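Local structure of putative dioxygenase (1H-3-hydroxy-4-oxoquinaldine 2,4-dioxygenase) (Mycobacteroides abscessus subsp. abscessus, 6RA3) at residues A[180-183]-A[184-188]. The protein cleaves the ring of the Pseudomonas quinolone signal PQS with dioxygen, giving N-octanoylanthranilate and carbon monoxide, within an alpha/beta-hydrolase fold. Sequence-based numbering, arbitrary orientation.
Sequences WARA and GRVID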
loop_
_atom_site.group_PDB
_atom_site.type_symbol
_atom_site.label_atom_id
_atom_site.label_comp_id
_atom_site.label_asym_id
_atom_site.label_seq_id
_atom_site.Cartn_x
_atom_site.Cartn_y
_atom_site.Cartn_z
ATOM N N TRP A 180 -5.957 -13.652 -18.278
ATOM C CA TRP A 180 -6.995 -14.667 -18.423
ATOM C C TRP A 180 -6.697 -15.635 -19.566
ATOM O O TRP A 180 -6.917 -16.845 -19.431
ATOM C CB TRP A 180 -8.337 -13.983 -18.609
ATOM C CG TRP A 180 -8.856 -13.556 -17.309
ATOM C CD1 TRP A 180 -8.731 -12.327 -16.730
ATOM C CD2 TRP A 180 -9.555 -14.377 -16.372
ATOM N NE1 TRP A 180 -9.327 -12.327 -15.492
ATOM C CE2 TRP A 180 -9.840 -13.576 -15.248
ATOM C CE3 TRP A 180 -9.972 -15.714 -16.377
ATOM C CZ2 TRP A 180 -10.524 -14.070 -14.139
ATOM C CZ3 TRP A 180 -10.651 -16.200 -15.280
ATOM C CH2 TRP A 180 -10.919 -15.379 -14.172
ATOM N N ALA A 181 -6.206 -15.131 -20.701
ATOM C CA ALA A 181 -5.752 -16.029 -21.760
ATOM C C ALA A 181 -4.633 -16.930 -21.255
ATOM O O ALA A 181 -4.640 -18.141 -21.506
ATOM C CB ALA A 181 -5.309 -15.231 -23.004
ATOM N N ARG A 182 -3.681 -16.380 -20.506
ATOM C CA ARG A 182 -2.556 -17.198 -20.041
ATOM C C ARG A 182 -3.020 -18.290 -19.082
ATOM O O ARG A 182 -2.514 -19.420 -19.123
ATOM C CB ARG A 182 -1.492 -16.332 -19.358
ATOM C CG ARG A 182 -0.371 -17.119 -18.661
ATOM C CD ARG A 182 0.719 -16.176 -18.159
ATOM N NE ARG A 182 1.172 -15.320 -19.248
ATOM C CZ ARG A 182 0.887 -14.030 -19.398
ATOM N NH1 ARG A 182 0.148 -13.368 -18.499
ATOM N NH2 ARG A 182 1.346 -13.395 -20.480
ATOM N N ALA A 183 -3.961 -17.956 -18.195
ATOM C CA ALA A 183 -4.549 -18.954 -17.307
ATOM C C ALA A 183 -5.146 -20.096 -18.119
ATOM O O ALA A 183 -4.903 -21.272 -17.828
ATOM C CB ALA A 183 -5.618 -18.306 -16.432
ATOM N N GLY A 184 -5.922 -19.756 -19.148
ATOM C CA GLY A 184 -6.507 -20.740 -20.041
ATOM C C GLY A 184 -5.470 -21.701 -20.554
ATOM O O GLY A 184 -5.623 -22.912 -20.404
ATOM N N ARG A 185 -4.421 -21.161 -21.176
ATOM C CA ARG A 185 -3.323 -21.961 -21.696
ATOM C C ARG A 185 -2.737 -22.878 -20.642
ATOM O O ARG A 185 -2.508 -24.071 -20.894
ATOM C CB ARG A 185 -2.205 -21.042 -22.194
ATOM C CG ARG A 185 -1.985 -21.005 -23.646
ATOM C CD ARG A 185 -1.906 -19.600 -24.118
ATOM N NE ARG A 185 -0.913 -18.773 -23.424
ATOM C CZ ARG A 185 -1.027 -17.453 -23.315
ATOM N NH1 ARG A 185 -2.081 -16.842 -23.820
ATOM N NH2 ARG A 185 -0.112 -16.740 -22.671
ATOM N N VAL A 186 -2.357 -22.300 -19.495
ATOM C CA VAL A 186 -1.554 -23.032 -18.526
ATOM C C VAL A 186 -2.377 -24.158 -17.912
ATOM O O VAL A 186 -1.902 -25.290 -17.787
ATOM C CB VAL A 186 -0.992 -22.073 -17.453
ATOM C CG1 VAL A 186 -0.349 -22.848 -16.321
ATOM C CG2 VAL A 186 0.055 -21.140 -18.075
ATOM N N ILE A 187 -3.616 -23.854 -17.515
ATOM C CA ILE A 187 -4.519 -24.876 -16.991
ATOM C C ILE A 187 -4.804 -25.933 -18.063
ATOM O O ILE A 187 -4.601 -27.138 -17.849
ATOM C CB ILE A 187 -5.815 -24.224 -16.482
ATOM C CG1 ILE A 187 -5.511 -23.189 -15.370
ATOM C CG2 ILE A 187 -6.765 -25.272 -15.951
ATOM C CD1 ILE A 187 -6.726 -22.368 -14.944
ATOM N N ASP A 188 -5.264 -25.497 -19.239
ATOM C CA ASP A 188 -5.530 -26.449 -20.317
ATOM C C ASP A 188 -4.338 -27.374 -20.516
ATOM O O ASP A 188 -4.488 -28.598 -20.578
ATOM C CB ASP A 188 -5.881 -25.693 -21.598
ATOM C CG ASP A 188 -6.376 -26.592 -22.719
ATOM O OD1 ASP A 188 -7.194 -27.500 -22.466
ATOM O OD2 ASP A 188 -5.990 -26.341 -23.879
#
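Arg185 folds back along the helix and lays one face of its guanidinium over the backbone of Arg182, whose CA sits 3.5 Å above the centre of the plane. Bends at chi2 and chi3, the latter 54°, return the chain toward the preceding turn. There NH2 comes 3.6 Å from Arg182 CB, and NH1 reaches the methyl of Ala181. The two guanidinium planes stand almost perpendicular, 89° apart, so the groups do not stack even though Arg182 NE and Arg185 NH2 are only 3.9 Å apart. Both of these nitrogens form salt bridges to Asp68 OD1, which draws the two groups to one carboxylate oxygen, while Arg182 NH1 pairs with Asp178.

One turn on, Val186 and Arg182 run side by side in the same direction. Val186 CG2 lies beside its own backbone N, which turns this methyl back over Arg182 O at 3.3 Å and alongside Arg182 CG. Ile187 meets Ala183 mainly through CG1, 3.2 Å from Ala183 O; the methyls are more remote, with Ile187 CD1 4.5 Å from Ala183 CB. Beneath these side chains, four bonds run from Gly184 N, Arg185 N, Val186 N and Ile187 N to the carbonyls of Trp180, Ala181, Arg182 and Ala183. Their i to i+4 pattern marks regular alpha-helix, and N-H...O angles of at least 160° show them nearly straight.

The turns belong to helix 177-194. Ile187 packs on Phe131 and Leu135 of helix 129-137 and lies about 4 Å, side chain to side chain, from His97, which probably binds the substrate, consistent with this face lying near the active site. Asp188 OD2 hydrogen-bonds His136 of the same neighbouring helix. Trp31, in a loop, touches Arg182, Ala183 and Val186, and Trp180 meets the ring of Trp144 on helix 144-156.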